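Local atomic coordinates of hyaluronidase (PDB entry 5DIY), a protein that probably acts as a hexosaminidase of glycoside hydrolase family 84, removing O-linked N-acetylglucosamine from modified proteins. Residues I9-Y14 with N36-A41. Sequence-based numbering, arbitrary orientation.
Sequences IIEGFY and NAYIYA. With NAG (2-acetamido-2-deoxy-beta-D-glucopyranose), chain E.
I9 pairs through both its backbone polar atoms: I9 N donates to A37 O and I9 O accepts from I39 N (3.0 Å); E11 N then donates to I39 O. A weak bond from A41 N to E11 O follows where the strands end, the place of E11 O being less sure. Among side chains, E11 and Y38 share the face turned to helix 20-32. Y38 OH donates to E11 OE1 (2.8 Å), which lies at the ring edge; the carboxylate is met on its anti side, 35° out of plane. CG of Y38 stands anti to the backbone N (chi1 169°), which brings the hydroxyl end of the ring up to the E11 carboxylate. R23 forms a salt bridge with the same OE1, and W18 N binds OE2, so the buried carboxylate is held at both oxygens. A phenylalanine in place of Y38 would probably leave E11 OE1 without its hydroxyl donor, with R23 still paired to that oxygen. Strands 6-11 and 37-40 are the first two of the parallel eight-stranded TIM barrel, joined by helix 20-32 in a beta-alpha-beta crossover. On the other face, inside the barrel, I10 CD1 lies 3.8 Å from I39 CG2, and both side chains touch Y255. Just past strand 6-11, in the sugar-binding site, G12 O accepts a hydrogen bond from NAG O3 (2.6 Å).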
ATOM      1  N   ILE C   9     -11.587  -5.020  -6.164  1.00 25.28           N
ATOM      2  CA  ILE C   9     -11.067  -4.118  -5.156  1.00 24.95           C
ATOM      3  C   ILE C   9     -11.703  -4.517  -3.838  1.00 24.16           C
ATOM      4  O   ILE C   9     -12.918  -4.683  -3.765  1.00 23.26           O
ATOM      5  CB  ILE C   9     -11.402  -2.643  -5.477  1.00 25.54           C
ATOM      6  CG1 ILE C   9     -10.611  -2.194  -6.712  1.00 26.33           C
ATOM      7  CG2 ILE C   9     -11.084  -1.751  -4.277  1.00 25.24           C
ATOM      8  CD1 ILE C   9     -10.999  -0.837  -7.255  1.00 26.91           C
ATOM      9  N   ILE C  10     -10.880  -4.666  -2.802  1.00 23.81           N
ATOM     10  CA  ILE C  10     -11.383  -4.832  -1.434  1.00 24.09           C
ATOM     11  C   ILE C  10     -11.094  -3.549  -0.659  1.00 24.02           C
ATOM     12  O   ILE C  10      -9.939  -3.201  -0.433  1.00 24.05           O
ATOM     13  CB  ILE C  10     -10.812  -6.084  -0.700  1.00 24.18           C
ATOM     14  CG1 ILE C  10     -11.287  -6.109   0.765  1.00 24.73           C
ATOM     15  CG2 ILE C  10      -9.281  -6.166  -0.755  1.00 24.32           C
ATOM     16  CD1 ILE C  10     -11.231  -7.480   1.403  1.00 24.83           C
ATOM     17  N   GLU C  11     -12.143  -2.835  -0.258  1.00 24.30           N
ATOM     18  CA  GLU C  11     -11.965  -1.723   0.670  1.00 24.44           C
ATOM     19  C   GLU C  11     -11.820  -2.343   2.057  1.00 24.24           C
ATOM     20  O   GLU C  11     -12.790  -2.439   2.795  1.00 23.13           O
ATOM     21  CB  GLU C  11     -13.126  -0.722   0.606  1.00 25.01           C
ATOM     22  CG  GLU C  11     -12.876   0.498   1.490  1.00 25.47           C
ATOM     23  CD  GLU C  11     -13.962   1.558   1.427  1.00 26.25           C
ATOM     24  OE1 GLU C  11     -14.819   1.535   0.516  1.00 25.91           O
ATOM     25  OE2 GLU C  11     -13.954   2.437   2.321  1.00 27.28           O
ATOM     26  N   GLY C  12     -10.600  -2.779   2.373  1.00 24.61           N
ATOM     27  CA  GLY C  12     -10.297  -3.537   3.596  1.00 25.02           C
ATOM     28  C   GLY C  12      -9.169  -2.965   4.439  1.00 24.99           C
ATOM     29  O   GLY C  12      -8.577  -3.668   5.260  1.00 25.72           O
ATOM     30  N   PHE C  13      -8.898  -1.678   4.264  1.00 25.20           N
ATOM     31  CA  PHE C  13      -7.763  -1.022   4.919  1.00 25.38           C
ATOM     32  C   PHE C  13      -8.180  -0.416   6.256  1.00 25.65           C
ATOM     33  O   PHE C  13      -9.370  -0.290   6.538  1.00 25.43           O
ATOM     34  CB  PHE C  13      -7.127   0.036   3.998  1.00 25.63           C
ATOM     35  CG  PHE C  13      -8.107   1.029   3.427  1.00 26.05           C
ATOM     36  CD1 PHE C  13      -8.633   2.045   4.216  1.00 26.46           C
ATOM     37  CD2 PHE C  13      -8.520   0.933   2.104  1.00 26.17           C
ATOM     38  CE1 PHE C  13      -9.550   2.941   3.698  1.00 26.80           C
ATOM     39  CE2 PHE C  13      -9.433   1.829   1.579  1.00 26.51           C
ATOM     40  CZ  PHE C  13      -9.950   2.832   2.376  1.00 26.77           C
ATOM     41  N   TYR C  14      -7.183  -0.086   7.074  1.00 26.26           N
ATOM     42  CA  TYR C  14      -7.359   0.752   8.260  1.00 27.48           C
ATOM     43  C   TYR C  14      -7.205   2.209   7.822  1.00 28.65           C
ATOM     44  O   TYR C  14      -6.560   2.500   6.809  1.00 29.72           O
ATOM     45  CB  TYR C  14      -6.309   0.437   9.335  1.00 28.17           C
ATOM     46  CG  TYR C  14      -6.386  -0.948   9.967  1.00 28.87           C
ATOM     47  CD1 TYR C  14      -5.807  -2.056   9.348  1.00 29.19           C
ATOM     48  CD2 TYR C  14      -7.006  -1.142  11.210  1.00 29.05           C
ATOM     49  CE1 TYR C  14      -5.862  -3.320   9.934  1.00 29.49           C
ATOM     50  CE2 TYR C  14      -7.065  -2.399  11.805  1.00 28.28           C
ATOM     51  CZ  TYR C  14      -6.496  -3.484  11.166  1.00 29.23           C
ATOM     52  OH  TYR C  14      -6.547  -4.729  11.756  1.00 30.00           O
ATOM     53  N   ASN C  36     -14.558  -6.429 -11.815  1.00 27.46           N
ATOM     54  CA  ASN C  36     -15.949  -6.896 -11.687  1.00 27.33           C
ATOM     55  C   ASN C  36     -16.390  -7.297 -10.273  1.00 27.06           C
ATOM     56  O   ASN C  36     -17.410  -7.976 -10.114  1.00 26.02           O
ATOM     57  CB  ASN C  36     -16.173  -8.073 -12.643  1.00 26.93           C
ATOM     58  CG  ASN C  36     -15.455  -9.334 -12.200  1.00 27.20           C
ATOM     59  OD1 ASN C  36     -14.586  -9.298 -11.327  1.00 27.86           O
ATOM     60  ND2 ASN C  36     -15.811 -10.453 -12.803  1.00 26.93           N
ATOM     61  N   ALA C  37     -15.638  -6.883  -9.252  1.00 25.91           N
ATOM     62  CA  ALA C  37     -15.906  -7.340  -7.889  1.00 24.99           C
ATOM     63  C   ALA C  37     -15.445  -6.333  -6.847  1.00 24.59           C
ATOM     64  O   ALA C  37     -14.321  -5.847  -6.911  1.00 23.96           O
ATOM     65  CB  ALA C  37     -15.224  -8.679  -7.659  1.00 25.02           C
ATOM     66  N   TYR C  38     -16.319  -6.033  -5.886  1.00 24.02           N
ATOM     67  CA  TYR C  38     -16.007  -5.123  -4.793  1.00 24.07           C
ATOM     68  C   TYR C  38     -16.392  -5.755  -3.474  1.00 23.91           C
ATOM     69  O   TYR C  38     -17.500  -6.273  -3.349  1.00 24.04           O
ATOM     70  CB  TYR C  38     -16.765  -3.808  -4.965  1.00 23.83           C
ATOM     71  CG  TYR C  38     -16.717  -2.897  -3.763  1.00 23.52           C
ATOM     72  CD1 TYR C  38     -15.592  -2.108  -3.504  1.00 23.43           C
ATOM     73  CD2 TYR C  38     -17.805  -2.802  -2.890  1.00 23.53           C
ATOM     74  CE1 TYR C  38     -15.549  -1.263  -2.407  1.00 23.14           C
ATOM     75  CE2 TYR C  38     -17.762  -1.967  -1.783  1.00 23.56           C
ATOM     76  CZ  TYR C  38     -16.640  -1.194  -1.552  1.00 23.37           C
ATOM     77  OH  TYR C  38     -16.606  -0.358  -0.463  1.00 23.91           O
ATOM     78  N   ILE C  39     -15.491  -5.688  -2.490  1.00 23.18           N
ATOM     79  CA  ILE C  39     -15.794  -6.112  -1.126  1.00 23.81           C
ATOM     80  C   ILE C  39     -15.813  -4.903  -0.191  1.00 24.07           C
ATOM     81  O   ILE C  39     -14.828  -4.154  -0.097  1.00 24.54           O
ATOM     82  CB  ILE C  39     -14.794  -7.164  -0.595  1.00 24.17           C
ATOM     83  CG1 ILE C  39     -14.941  -8.478  -1.370  1.00 24.57           C
ATOM     84  CG2 ILE C  39     -15.030  -7.434   0.893  1.00 24.67           C
ATOM     85  CD1 ILE C  39     -13.753  -9.406  -1.253  1.00 24.43           C
ATOM     86  N   TYR C  40     -16.931  -4.736   0.509  1.00 23.93           N
ATOM     87  CA  TYR C  40     -17.051  -3.729   1.556  1.00 24.56           C
ATOM     88  C   TYR C  40     -16.497  -4.294   2.857  1.00 24.94           C
ATOM     89  O   TYR C  40     -17.085  -5.216   3.425  1.00 24.13           O
ATOM     90  CB  TYR C  40     -18.512  -3.315   1.745  1.00 24.27           C
ATOM     91  CG  TYR C  40     -18.679  -2.268   2.799  1.00 24.44           C
ATOM     92  CD1 TYR C  40     -18.567  -0.920   2.483  1.00 25.32           C
ATOM     93  CD2 TYR C  40     -18.921  -2.616   4.130  1.00 24.74           C
ATOM     94  CE1 TYR C  40     -18.705   0.055   3.454  1.00 24.73           C
ATOM     95  CE2 TYR C  40     -19.061  -1.644   5.109  1.00 24.85           C
ATOM     96  CZ  TYR C  40     -18.953  -0.307   4.758  1.00 24.85           C
ATOM     97  OH  TYR C  40     -19.084   0.673   5.712  1.00 24.71           O
ATOM     98  N   ALA C  41     -15.366  -3.751   3.322  1.00 25.63           N
ATOM     99  CA  ALA C  41     -14.758  -4.188   4.584  1.00 25.60           C
ATOM    100  C   ALA C  41     -13.837  -3.162   5.275  1.00 26.30           C
ATOM    101  O   ALA C  41     -12.773  -3.537   5.765  1.00 26.51           O
ATOM    102  CB  ALA C  41     -13.988  -5.485   4.340  1.00 25.75           C
TER
HETATM  103  C1  NAG E 101      -3.619  -6.504   7.546  1.00 30.22           C
HETATM  104  C2  NAG E 101      -5.143  -6.417   7.332  1.00 28.79           C
HETATM  105  C3  NAG E 101      -5.582  -5.304   6.377  1.00 28.24           C
HETATM  106  C4  NAG E 101      -4.547  -4.192   6.344  1.00 27.66           C
HETATM  107  C5  NAG E 101      -3.244  -4.763   5.808  1.00 28.46           C
HETATM  108  C6  NAG E 101      -2.115  -3.722   5.741  1.00 28.96           C
HETATM  109  C7  NAG E 101      -5.362  -8.381   5.842  1.00 27.82           C
HETATM  110  C8  NAG E 101      -6.089  -9.682   5.645  1.00 27.67           C
HETATM  111  N2  NAG E 101      -5.703  -7.706   6.941  1.00 28.11           N
HETATM  112  O3  NAG E 101      -6.851  -4.797   6.806  1.00 27.75           O
HETATM  113  O4  NAG E 101      -4.971  -3.148   5.467  1.00 26.20           O
HETATM  114  O5  NAG E 101      -2.808  -5.928   6.516  1.00 29.59           O
HETATM  115  O6  NAG E 101      -1.909  -3.072   6.998  1.00 28.75           O
HETATM  116  O7  NAG E 101      -4.516  -7.989   5.049  1.00 27.28           O